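Local coordinates for protein CLPV1 (Pseudomonas aeruginosa, PDB 4UQW), which is a Clp-family ATPase, here as its N domain, that probably disassembles the TssB-TssC sheath of the type VI secretion system, at residues A10-G13 and K14-S17; L55-I58 and V59-S62; S91-V94 and E95-V98; E150-D153 and E154-A158. All blocks are in the same frame, centred on the assembly; numbering follows the deposited sequence. Where two conformers were deposited one is given.

How the interactions relate
All four contacts are local and lie in series along the chain, so none nests in or crosses another; each closes one or two turns of backbone. Interaction 1 (residues 10-17) makes the turn leading from helix 8-12 to helix 17-33. Interaction 2 (55-62) lies along helix 54-61, interaction 3 (91-98) at the start of helix 92-108, and interaction 4 (150-158) on the short helix 152-156 near the C terminus. They meet in two pairs: L11 and F12 of interaction 1 pack on V94, E95 and V98 of interaction 3, while Q57, Q61 and S62 of interaction 2 pack on Y155 and V156 of interaction 4. The two pairs do not touch.

Interaction 1. Residues A10-G13 and K14-S17; sequences ALFG and KLNS
F12 and L15 meet across a type I beta turn that runs from the one to the other, their side chains side by side and pointing the same way. L15 CD1 approaches F12 CD2 obliquely, at 3.8 Å. Under this apolar pair the turn is closed by L15 N donating to F12 O (3.0 Å), and one residue earlier K14 N reaches L11 O at 3.1 Å. L15 CB also sits against F12 O, at 3.3 Å. K14 lays the start of its chain back over the preceding turn, CG 3.7 Å from A10 O, and then bends at chi2 (-59°), the amine leading away from the turn. G13, without a side chain, fits the exposed outside of the bend. Farther out, Y20 and I23 of helix 17-33 touch both F12 and L15, V94 and V98 pack on F12, and F12 belongs to the pocket that holds benzamidine. N16 starts the next helix as its N-cap, OD1 accepting from A19 N. Two backbone bonds thus pair L11 O and F12 O with the amides of K14 and L15, leaving the two large hydrophobic residues of the turn to enter the core together.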
ATOM      1  N   ALA A  10      -8.272  -7.211  13.775  1.00 13.88           N
ATOM      2  CA  ALA A  10      -8.976  -5.924  13.858  1.00 13.95           C
ATOM      3  C   ALA A  10      -8.391  -4.873  12.915  1.00 13.68           C
ATOM      4  O   ALA A  10      -9.159  -4.141  12.246  1.00 15.18           O
ATOM      5  CB  ALA A  10      -8.913  -5.374  15.320  1.00 13.67           C
ATOM      6  N   LEU A  11      -7.071  -4.790  12.872  1.00 13.09           N
ATOM      7  CA  LEU A  11      -6.388  -3.778  12.067  1.00 15.40           C
ATOM      8  C   LEU A  11      -6.658  -4.005  10.568  1.00 14.53           C
ATOM      9  O   LEU A  11      -7.169  -3.133   9.846  1.00 14.70           O
ATOM     10  CB  LEU A  11      -4.879  -3.838  12.380  1.00 15.30           C
ATOM     11  CG  LEU A  11      -3.980  -2.946  11.548  1.00 13.82           C
ATOM     12  CD1 LEU A  11      -4.285  -1.473  11.785  1.00 16.23           C
ATOM     13  CD2 LEU A  11      -2.497  -3.334  11.886  1.00 18.49           C
ATOM     14  N   PHE A  12      -6.300  -5.216  10.086  1.00 14.37           N
ATOM     15  CA  PHE A  12      -6.505  -5.511   8.668  1.00 13.11           C
ATOM     16  C   PHE A  12      -7.969  -5.629   8.308  1.00 13.74           C
ATOM     17  O   PHE A  12      -8.331  -5.416   7.161  1.00 14.92           O
ATOM     18  CB  PHE A  12      -5.760  -6.828   8.302  1.00 13.64           C
ATOM     19  CG  PHE A  12      -4.265  -6.620   8.224  1.00 15.57           C
ATOM     20  CD1 PHE A  12      -3.482  -6.553   9.378  1.00 17.33           C
ATOM     21  CD2 PHE A  12      -3.632  -6.387   6.968  1.00 15.67           C
ATOM     22  CE1 PHE A  12      -2.071  -6.301   9.318  1.00 17.25           C
ATOM     23  CE2 PHE A  12      -2.240  -6.103   6.891  1.00 16.88           C
ATOM     24  CZ  PHE A  12      -1.462  -6.049   8.067  1.00 16.55           C
ATOM     25  N   GLY A  13      -8.809  -5.929   9.305  1.00 13.71           N
ATOM     26  CA  GLY A  13     -10.250  -5.982   9.119  1.00 15.04           C
ATOM     27  C   GLY A  13     -10.813  -4.634   8.664  1.00 16.83           C
ATOM     28  O   GLY A  13     -11.917  -4.615   8.079  1.00 18.86           O
ATOM     29  N   LYS A  14     -10.071  -3.529   8.858  1.00 13.23           N
ATOM     30  CA  LYS A  14     -10.573  -2.260   8.351  1.00 13.93           C
ATOM     31  C   LYS A  14     -10.360  -2.059   6.842  1.00 14.08           C
ATOM     32  O   LYS A  14     -10.939  -1.148   6.252  1.00 15.52           O
ATOM     33  CB  LYS A  14      -9.884  -1.089   9.062  1.00 14.15           C
ATOM     34  CG  LYS A  14     -10.181  -1.044  10.565  1.00 13.51           C
ATOM     35  CD  LYS A  14     -11.715  -0.912  10.787  1.00 16.80           C
ATOM     36  CE  LYS A  14     -11.949  -0.606  12.292  1.00 14.60           C
ATOM     37  NZ  LYS A  14     -13.432  -0.529  12.659  1.00 17.76           N
ATOM     38  N   LEU A  15      -9.546  -2.902   6.203  1.00 13.91           N
ATOM     39  CA  LEU A  15      -9.288  -2.772   4.773  1.00 14.45           C
ATOM     40  C   LEU A  15     -10.539  -3.046   3.948  1.00 15.29           C
ATOM     41  O   LEU A  15     -11.348  -3.933   4.316  1.00 17.50           O
ATOM     42  CB  LEU A  15      -8.189  -3.740   4.329  1.00 13.74           C
ATOM     43  CG  LEU A  15      -6.797  -3.449   4.907  1.00 12.62           C
ATOM     44  CD1 LEU A  15      -5.867  -4.531   4.495  1.00 14.72           C
ATOM     45  CD2 LEU A  15      -6.202  -2.114   4.424  1.00 15.08           C
ATOM     46  N   ASN A  16     -10.718  -2.318   2.858  1.00 15.31           N
ATOM     47  CA  ASN A  16     -11.767  -2.701   1.893  1.00 14.35           C
ATOM     48  C   ASN A  16     -11.398  -3.973   1.148  1.00 16.66           C
ATOM     49  O   ASN A  16     -10.301  -4.554   1.389  1.00 15.72           O
ATOM     50  CB  ASN A  16     -12.104  -1.542   0.938  1.00 15.05           C
ATOM     51  CG  ASN A  16     -11.016  -1.260  -0.095  1.00 15.39           C
ATOM     52  OD1 ASN A  16     -10.013  -1.989  -0.230  1.00 15.69           O
ATOM     53  ND2 ASN A  16     -11.193  -0.161  -0.844  1.00 16.75           N
ATOM     54  N   SER A  17     -12.301  -4.460   0.278  1.00 17.24           N
ATOM     55  CA  SER A  17     -12.073  -5.771  -0.282  0.56 15.83           C
ATOM     56  C   SER A  17     -10.908  -5.748  -1.268  1.00 19.26           C
ATOM     57  O   SER A  17     -10.129  -6.694  -1.304  1.00 17.36           O
ATOM     58  CB  SER A  17     -13.354  -6.280  -0.943  0.56 21.45           C
ATOM     59  OG  SER A  17     -13.669  -5.479  -2.054  0.56 24.84           O
TER

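Interaction 2. Residues L55-I58 and V59-S62; sequences LHQI and VRQS
V59 and L55 stand one turn apart on helix 54-61, V59 CG2 lying 4.3 Å from L55 CD1 in a loose apolar contact. CG2 is the valine branch anti to the carbonyl carbon and beside its own backbone N; that placement carries it back over L55 O, 3.2 Å away, and toward the leucine. Both residues are buried, as suits their branched apolar side chains, L55 against F44, I47 and L48 of helix 40-49, V59 against P66 and L69 of helix 66-79. I58 faces L143, so the apolar residues here reach several parts of the fold.

In the last part of the 55-62 run, S62 N donates to I58 O at 2.9 Å. In one of the two modelled conformers of S62 the hydroxyl, beside its own backbone N (chi1 -65°), folds back so that OG also bonds I58 O, at 2.8 Å and from the opposite face of the carbonyl plane. Serine is short enough for this reach.

Q61 CG rests 3.4 Å from Q57 O, which accepts from Q61 N. The polar ends of Q57 and H56 turn upstream, Q57 NE2 to D52 and H56 ND1 to S53. When S62 adopts this conformer, its hydroxyl probably supplements the backbone bonding to I58 O, close to Y155, which touches both Q61 and S62.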
ATOM      1  N   LEU A  55      -4.747   3.505  -6.447  1.00 16.69           N
ATOM      2  CA  LEU A  55      -3.332   3.677  -6.742  1.00 16.74           C
ATOM      3  C   LEU A  55      -3.109   3.961  -8.249  1.00 17.83           C
ATOM      4  O   LEU A  55      -2.287   4.833  -8.630  1.00 17.49           O
ATOM      5  CB  LEU A  55      -2.546   2.409  -6.285  1.00 15.69           C
ATOM      6  CG  LEU A  55      -1.046   2.505  -6.434  1.00 20.64           C
ATOM      7  CD1 LEU A  55      -0.424   3.725  -5.678  1.00 21.68           C
ATOM      8  CD2 LEU A  55      -0.470   1.241  -5.792  1.00 23.78           C
ATOM      9  N   HIS A  56      -3.804   3.228  -9.144  1.00 15.72           N
ATOM     10  CA  HIS A  56      -3.685   3.510 -10.562  1.00 16.14           C
ATOM     11  C   HIS A  56      -4.001   4.950 -10.864  1.00 18.34           C
ATOM     12  O   HIS A  56      -3.312   5.607 -11.682  1.00 21.28           O
ATOM     13  CB  HIS A  56      -4.632   2.667 -11.425  1.00 18.61           C
ATOM     14  CG  HIS A  56      -4.336   1.193 -11.488  1.00 17.84           C
ATOM     15  ND1 HIS A  56      -4.482   0.338 -10.412  1.00 20.39           N
ATOM     16  CD2 HIS A  56      -4.010   0.404 -12.554  1.00 24.12           C
ATOM     17  CE1 HIS A  56      -4.249  -0.908 -10.804  1.00 21.72           C
ATOM     18  NE2 HIS A  56      -3.962  -0.894 -12.097  1.00 25.34           N
ATOM     19  N   GLN A  57      -5.129   5.411 -10.325  1.00 17.68           N
ATOM     20  CA  GLN A  57      -5.594   6.750 -10.643  1.00 16.38           C
ATOM     21  C   GLN A  57      -4.719   7.822 -10.037  1.00 18.14           C
ATOM     22  O   GLN A  57      -4.493   8.849 -10.675  1.00 20.11           O
ATOM     23  CB  GLN A  57      -7.057   6.916 -10.162  1.00 18.52           C
ATOM     24  CG  GLN A  57      -7.956   5.940 -10.945  1.00 18.77           C
ATOM     25  CD  GLN A  57      -7.909   6.237 -12.448  1.00 24.41           C
ATOM     26  OE1 GLN A  57      -7.941   7.391 -12.868  1.00 25.51           O
ATOM     27  NE2 GLN A  57      -7.767   5.202 -13.256  1.00 26.03           N
ATOM     28  N   ILE A  58      -4.257   7.610  -8.803  1.00 15.96           N
ATOM     29  CA  ILE A  58      -3.341   8.555  -8.161  1.00 16.93           C
ATOM     30  C   ILE A  58      -2.032   8.651  -8.962  1.00 18.28           C
ATOM     31  O   ILE A  58      -1.526   9.750  -9.157  1.00 20.78           O
ATOM     32  CB  ILE A  58      -3.087   8.128  -6.718  1.00 16.04           C
ATOM     33  CG1 ILE A  58      -4.349   8.398  -5.880  1.00 15.77           C
ATOM     34  CG2 ILE A  58      -1.895   8.879  -6.108  1.00 18.79           C
ATOM     35  CD1 ILE A  58      -4.314   7.714  -4.475  1.00 16.62           C
ATOM     36  N   VAL A  59      -1.555   7.525  -9.462  1.00 17.95           N
ATOM     37  CA  VAL A  59      -0.331   7.540 -10.297  1.00 21.86           C
ATOM     38  C   VAL A  59      -0.602   8.420 -11.509  1.00 22.43           C
ATOM     39  O   VAL A  59       0.228   9.291 -11.872  1.00 20.54           O
ATOM     40  CB  VAL A  59       0.081   6.093 -10.685  1.00 18.08           C
ATOM     41  CG1 VAL A  59       0.975   6.015 -11.944  1.00 23.81           C
ATOM     42  CG2 VAL A  59       0.757   5.437  -9.477  1.00 21.30           C
ATOM     43  N   ARG A  60      -1.751   8.222 -12.158  1.00 18.94           N
ATOM     44  CA  ARG A  60      -2.075   8.940 -13.370  1.00 21.39           C
ATOM     45  C   ARG A  60      -2.182  10.467 -13.098  1.00 22.01           C
ATOM     46  O   ARG A  60      -1.553  11.296 -13.776  1.00 24.20           O
ATOM     47  CB  ARG A  60      -3.401   8.391 -13.958  1.00 24.74           C
ATOM     48  CG  ARG A  60      -3.858   9.072 -15.254  1.00 26.28           C
ATOM     49  CD  ARG A  60      -5.105   8.373 -15.885  1.00 39.83           C
ATOM     50  NE  ARG A  60      -5.460   8.956 -17.186  1.00 39.38           N
ATOM     51  CZ  ARG A  60      -6.125  10.096 -17.297  1.00 35.81           C
ATOM     52  NH1 ARG A  60      -6.480  10.739 -16.191  1.00 40.71           N
ATOM     53  NH2 ARG A  60      -6.446  10.597 -18.485  1.00 35.06           N
ATOM     54  N   GLN A  61      -2.958  10.818 -12.103  1.00 21.02           N
ATOM     55  CA  GLN A  61      -3.279  12.222 -11.836  1.00 22.64           C
ATOM     56  C   GLN A  61      -2.102  12.981 -11.227  1.00 25.77           C
ATOM     57  O   GLN A  61      -2.057  14.202 -11.292  1.00 25.42           O
ATOM     58  CB  GLN A  61      -4.495  12.323 -10.903  1.00 25.38           C
ATOM     59  CG  GLN A  61      -5.825  11.849 -11.514  1.00 37.01           C
ATOM     60  CD  GLN A  61      -5.947  12.144 -12.965  1.00 56.64           C
ATOM     61  OE1 GLN A  61      -6.144  11.235 -13.788  1.00 52.08           O
ATOM     62  NE2 GLN A  61      -5.832  13.425 -13.312  1.00 64.66           N
ATOM     63  N   SER A  62      -1.161  12.262 -10.625  1.00 21.06           N
ATOM     64  CA  SER A  62       0.024  12.874 -10.026  0.63 20.06           C
ATOM     65  C   SER A  62       1.138  13.097 -11.030  1.00 23.72           C
ATOM     66  O   SER A  62       2.176  13.646 -10.687  1.00 24.29           O
ATOM     67  CB  SER A  62       0.571  12.004  -8.900  0.63 16.87           C
ATOM     68  OG  SER A  62      -0.366  11.914  -7.818  0.63 19.55           O
TER

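Interaction 3. Residues S91-V94 and E95-V98; sequences SSHV and EEAV
S92 is joined through water to E95 and E96 in a local contact over the first turns of helix 92-108, just after the short strand 89-90 and beside helices 8-12, 40-49 and 127-136. The helix opens with S91 as its N-cap: the serine OG, carried anti to the backbone N (chi1 176°), accepts from H93 N at 3.1 Å. S91 O takes V94 N and, weakly, E95 N. The helical pattern then settles, with E96 N donating to S92 O at 2.9 Å and A97 N to H93 O.

The exposed S92 hydroxyl reaches the two carboxylates through separate waters. One donates to E95 OE1 at 2.7 Å, the other to E96 OE1, and each also bonds S92 OG. H93 and E96 lie alongside each other, with E96 OE1 at the ring edge, 4.0 Å from H93 CD2; ring and carboxylate planes are 54° apart. Serine suits the first turn, being small and polar, whereas the buried V94, A97 and V98 turn to the core. V94 and V98 touch W43, and small A97 fits against L40.

E95 has a stronger partner outside, its OE2 forming a salt bridge with R8, a residue of the benzamidine pocket. Two acidic side chains near the N-terminal end of the helix would probably interact favourably with the helix dipole, whose positive end lies here, and the waters let one serine serve both carboxylates.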
ATOM      1  N   SER A  91       5.720  -7.622   6.895  1.00 15.13           N
ATOM      2  CA  SER A  91       6.556  -6.501   7.297  1.00 17.39           C
ATOM      3  C   SER A  91       5.865  -5.561   8.313  1.00 16.14           C
ATOM      4  O   SER A  91       4.679  -5.239   8.150  1.00 16.17           O
ATOM      5  CB  SER A  91       6.883  -5.675   6.058  1.00 17.69           C
ATOM      6  OG  SER A  91       7.623  -4.485   6.378  1.00 18.74           O
ATOM      7  N   SER A  92       6.639  -5.078   9.280  1.00 15.49           N
ATOM      8  CA  SER A  92       6.104  -4.078  10.174  1.00 15.42           C
ATOM      9  C   SER A  92       5.564  -2.882   9.380  1.00 16.10           C
ATOM     10  O   SER A  92       4.593  -2.245   9.781  1.00 15.40           O
ATOM     11  CB  SER A  92       7.185  -3.647  11.166  1.00 16.72           C
ATOM     12  OG  SER A  92       6.701  -2.660  12.049  1.00 18.79           O
ATOM     13  N   HIS A  93       6.192  -2.500   8.262  1.00 15.91           N
ATOM     14  CA  HIS A  93       5.670  -1.357   7.519  1.00 15.19           C
ATOM     15  C   HIS A  93       4.302  -1.593   6.930  1.00 14.68           C
ATOM     16  O   HIS A  93       3.543  -0.630   6.718  1.00 14.24           O
ATOM     17  CB  HIS A  93       6.660  -0.962   6.389  1.00 15.75           C
ATOM     18  CG  HIS A  93       7.857  -0.208   6.897  1.00 18.24           C
ATOM     19  ND1 HIS A  93       9.002  -0.059   6.142  1.00 23.29           N
ATOM     20  CD2 HIS A  93       8.081   0.443   8.066  1.00 19.39           C
ATOM     21  CE1 HIS A  93       9.865   0.681   6.809  1.00 19.63           C
ATOM     22  NE2 HIS A  93       9.331   1.019   7.973  1.00 27.18           N
ATOM     23  N   VAL A  94       3.938  -2.851   6.627  1.00 13.75           N
ATOM     24  CA  VAL A  94       2.621  -3.100   6.087  1.00 14.11           C
ATOM     25  C   VAL A  94       1.585  -2.878   7.230  1.00 16.92           C
ATOM     26  O   VAL A  94       0.556  -2.190   7.012  1.00 14.06           O
ATOM     27  CB  VAL A  94       2.547  -4.546   5.531  1.00 13.26           C
ATOM     28  CG1 VAL A  94       1.101  -4.986   5.330  1.00 14.48           C
ATOM     29  CG2 VAL A  94       3.313  -4.570   4.221  1.00 17.60           C
ATOM     30  N   GLU A  95       1.879  -3.369   8.441  1.00 15.58           N
ATOM     31  CA  GLU A  95       0.985  -3.123   9.607  1.00 14.52           C
ATOM     32  C   GLU A  95       0.859  -1.611   9.824  1.00 14.34           C
ATOM     33  O   GLU A  95      -0.238  -1.094  10.041  1.00 15.16           O
ATOM     34  CB  GLU A  95       1.487  -3.743  10.930  1.00 14.38           C
ATOM     35  CG  GLU A  95       1.597  -5.266  10.857  1.00 18.35           C
ATOM     36  CD  GLU A  95       2.117  -5.816  12.179  1.00 21.00           C
ATOM     37  OE1 GLU A  95       2.677  -5.050  13.017  1.00 21.45           O
ATOM     38  OE2 GLU A  95       1.979  -7.010  12.426  1.00 19.85           O
ATOM     39  N   GLU A  96       2.000  -0.923   9.814  1.00 13.82           N
ATOM     40  CA  GLU A  96       1.952   0.504  10.117  1.00 13.00           C
ATOM     41  C   GLU A  96       1.174   1.271   9.068  1.00 14.75           C
ATOM     42  O   GLU A  96       0.422   2.227   9.378  1.00 15.60           O
ATOM     43  CB  GLU A  96       3.387   1.045  10.177  1.00 15.47           C
ATOM     44  CG  GLU A  96       3.432   2.363  10.934  1.00 23.32           C
ATOM     45  CD  GLU A  96       4.832   2.914  11.131  1.00 32.73           C
ATOM     46  OE1 GLU A  96       5.879   2.171  10.948  1.00 30.50           O
ATOM     47  OE2 GLU A  96       4.847   4.137  11.442  1.00 29.44           O
ATOM     48  N   ALA A  97       1.326   0.913   7.804  1.00 12.90           N
ATOM     49  CA  ALA A  97       0.560   1.606   6.778  1.00 13.17           C
ATOM     50  C   ALA A  97      -0.949   1.401   6.974  1.00 12.20           C
ATOM     51  O   ALA A  97      -1.700   2.339   6.696  1.00 13.83           O
ATOM     52  CB  ALA A  97       0.998   1.120   5.324  1.00 13.77           C
ATOM     53  N   VAL A  98      -1.381   0.201   7.378  1.00 13.57           N
ATOM     54  CA  VAL A  98      -2.818   0.026   7.588  1.00 12.51           C
ATOM     55  C   VAL A  98      -3.254   0.928   8.738  1.00 12.83           C
ATOM     56  O   VAL A  98      -4.315   1.572   8.616  1.00 14.97           O
ATOM     57  CB  VAL A  98      -3.164  -1.445   7.898  1.00 12.11           C
ATOM     58  CG1 VAL A  98      -4.700  -1.589   8.137  1.00 13.63           C
ATOM     59  CG2 VAL A  98      -2.782  -2.343   6.699  1.00 14.59           C
TER
HETATM   60  O   HOH W   1       4.185  -2.804  13.393  1.00 20.76           O
HETATM   61  O   HOH W   2       6.863  -0.124  11.294  1.00 23.66           O

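Interaction 4. Residues E150-D153 and E154-A158; sequences ERFD and EYVGA
Backbone bonds from Y155 N to R151 O (3.0 Å), V156 N to F152 O and G157 N to D153 O define a short alpha helix, 152-156. R151 is its N-cap residue, and G157 leaves helical geometry with a positive phi, a conformation that glycine adopts readily. Of its side chains, the buried F152 and V156 form the inner pair, phenylalanine offering a flat apolar surface to a valine methyl. V156 CG1 lies over one face of the F152 ring in a CH-pi contact, 3.9 Å from the centroid and 22° off the normal. F152 can present that face because its CG stands anti to the backbone N (chi1 -173°). The same ring meets those of F109 and Y118, joining this helix through aromatic packing to the region of helices 92-108 and 116-124.

R151 takes the outer side, long enough to lie alongside both E154 and Y155 from an exposed position. Its chain bends at chi3 to set the guanidinium there. Toward E154 it makes a long, weak salt bridge, NH1 to OE1 at 3.3 Å, with the two planes 82° apart. Toward Y155 the guanidinium presents a face, and the ring stands almost upright on it, CE1 being 3.7 Å above the plane. Y155 also packs on A147 and L148 of helix 145-150. At the C-terminal end, one water donates to both D153 O and G157 O, each at 2.7 Å.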
ATOM      1  N   GLU A 150      -6.616  17.349  -0.260  1.00 22.20           N
ATOM      2  CA  GLU A 150      -7.602  18.368  -0.579  1.00 23.95           C
ATOM      3  C   GLU A 150      -8.432  18.035  -1.804  1.00 29.31           C
ATOM      4  O   GLU A 150      -9.558  18.543  -1.953  1.00 27.39           O
ATOM      5  CB  GLU A 150      -6.872  19.690  -0.753  1.00 29.56           C
ATOM      6  CG  GLU A 150      -6.239  20.148   0.545  1.00 53.14           C
ATOM      7  CD  GLU A 150      -7.111  21.158   1.288  1.00 77.64           C
ATOM      8  OE1 GLU A 150      -7.841  21.928   0.613  1.00 86.59           O
ATOM      9  OE2 GLU A 150      -7.081  21.167   2.540  1.00 82.56           O
ATOM     10  N   ARG A 151      -7.872  17.224  -2.702  1.00 23.02           N
ATOM     11  CA  ARG A 151      -8.475  16.985  -4.018  1.00 26.80           C
ATOM     12  C   ARG A 151      -8.621  15.458  -4.253  1.00 18.86           C
ATOM     13  O   ARG A 151      -8.502  14.991  -5.376  1.00 21.22           O
ATOM     14  CB  ARG A 151      -7.632  17.646  -5.126  1.00 25.49           C
ATOM     15  CG  ARG A 151      -7.652  19.195  -4.942  1.00 35.22           C
ATOM     16  CD  ARG A 151      -7.065  19.998  -6.110  1.00 47.29           C
ATOM     17  NE  ARG A 151      -5.647  19.739  -6.289  1.00 54.98           N
ATOM     18  CZ  ARG A 151      -5.074  19.499  -7.467  1.00 68.24           C
ATOM     19  NH1 ARG A 151      -5.811  19.505  -8.579  1.00 75.58           N
ATOM     20  NH2 ARG A 151      -3.764  19.258  -7.541  1.00 63.71           N
ATOM     21  N   PHE A 152      -8.884  14.747  -3.160  1.00 18.72           N
ATOM     22  CA  PHE A 152      -8.890  13.275  -3.204  1.00 18.88           C
ATOM     23  C   PHE A 152      -9.800  12.746  -4.325  1.00 19.33           C
ATOM     24  O   PHE A 152      -9.404  11.843  -5.103  1.00 19.98           O
ATOM     25  CB  PHE A 152      -9.342  12.726  -1.850  1.00 18.90           C
ATOM     26  CG  PHE A 152      -9.212  11.222  -1.757  1.00 18.63           C
ATOM     27  CD1 PHE A 152      -7.971  10.609  -1.515  1.00 16.38           C
ATOM     28  CD2 PHE A 152     -10.332  10.417  -1.966  1.00 19.64           C
ATOM     29  CE1 PHE A 152      -7.851   9.178  -1.448  1.00 18.65           C
ATOM     30  CE2 PHE A 152     -10.233   9.012  -1.925  1.00 17.55           C
ATOM     31  CZ  PHE A 152      -9.012   8.382  -1.671  1.00 17.42           C
ATOM     32  N   ASP A 153     -11.023  13.255  -4.407  1.00 20.72           N
ATOM     33  CA  ASP A 153     -11.946  12.718  -5.416  1.00 20.13           C
ATOM     34  C   ASP A 153     -11.445  12.956  -6.816  1.00 23.32           C
ATOM     35  O   ASP A 153     -11.651  12.113  -7.711  1.00 23.32           O
ATOM     36  CB  ASP A 153     -13.348  13.344  -5.254  1.00 20.92           C
ATOM     37  CG  ASP A 153     -14.081  12.793  -4.035  1.00 25.19           C
ATOM     38  OD1 ASP A 153     -13.490  12.043  -3.214  1.00 26.70           O
ATOM     39  OD2 ASP A 153     -15.281  13.108  -3.886  1.00 29.04           O
ATOM     40  N   GLU A 154     -10.808  14.112  -7.042  1.00 21.36           N
ATOM     41  CA  GLU A 154     -10.243  14.378  -8.353  1.00 21.24           C
ATOM     42  C   GLU A 154      -9.122  13.363  -8.658  1.00 22.96           C
ATOM     43  O   GLU A 154      -8.965  12.914  -9.801  1.00 23.58           O
ATOM     44  CB  GLU A 154      -9.686  15.793  -8.400  1.00 23.03           C
ATOM     45  CG  GLU A 154      -9.086  16.111  -9.752  1.00 25.58           C
ATOM     46  CD  GLU A 154      -8.598  17.562  -9.847  1.00 36.24           C
ATOM     47  OE1 GLU A 154      -8.897  18.378  -8.952  1.00 35.22           O
ATOM     48  OE2 GLU A 154      -7.936  17.886 -10.842  1.00 48.51           O
ATOM     49  N   TYR A 155      -8.309  13.048  -7.647  1.00 21.39           N
ATOM     50  CA  TYR A 155      -7.210  12.110  -7.887  1.00 18.53           C
ATOM     51  C   TYR A 155      -7.697  10.686  -8.119  1.00 23.40           C
ATOM     52  O   TYR A 155      -7.106   9.977  -8.940  1.00 24.35           O
ATOM     53  CB  TYR A 155      -6.166  12.169  -6.734  1.00 17.21           C
ATOM     54  CG  TYR A 155      -5.190  13.301  -6.952  1.00 21.03           C
ATOM     55  CD1 TYR A 155      -5.571  14.620  -6.722  1.00 28.86           C
ATOM     56  CD2 TYR A 155      -3.904  13.051  -7.411  1.00 28.93           C
ATOM     57  CE1 TYR A 155      -4.703  15.668  -6.970  1.00 34.39           C
ATOM     58  CE2 TYR A 155      -3.014  14.111  -7.628  1.00 28.02           C
ATOM     59  CZ  TYR A 155      -3.423  15.394  -7.411  1.00 41.19           C
ATOM     60  OH  TYR A 155      -2.555  16.444  -7.652  1.00 45.75           O
ATOM     61  N   VAL A 156      -8.783  10.245  -7.472  1.00 20.44           N
ATOM     62  CA  VAL A 156      -9.104   8.837  -7.632  1.00 17.26           C
ATOM     63  C   VAL A 156     -10.137   8.594  -8.734  1.00 20.47           C
ATOM     64  O   VAL A 156     -10.348   7.437  -9.097  1.00 19.60           O
ATOM     65  CB  VAL A 156      -9.565   8.157  -6.340  1.00 16.36           C
ATOM     66  CG1 VAL A 156      -8.458   8.236  -5.256  1.00 17.38           C
ATOM     67  CG2 VAL A 156     -10.894   8.799  -5.789  1.00 18.14           C
ATOM     68  N   GLY A 157     -10.751   9.652  -9.275  1.00 18.73           N
ATOM     69  CA  GLY A 157     -11.592   9.512 -10.472  1.00 23.32           C
ATOM     70  C   GLY A 157     -12.670   8.448 -10.322  1.00 20.96           C
ATOM     71  O   GLY A 157     -13.463   8.482  -9.377  1.00 21.91           O
ATOM     72  N   ALA A 158     -12.714   7.504 -11.271  1.00 21.16           N
ATOM     73  CA  ALA A 158     -13.765   6.488 -11.247  1.00 21.70           C
ATOM     74  C   ALA A 158     -13.234   5.144 -10.715  1.00 21.39           C
ATOM     75  O   ALA A 158     -13.751   4.071 -11.070  1.00 21.95           O
ATOM     76  CB  ALA A 158     -14.389   6.318 -12.667  1.00 23.58           C
TER
HETATM   77  O   HOH W   3     -13.702  10.346  -7.379  1.00 23.93           O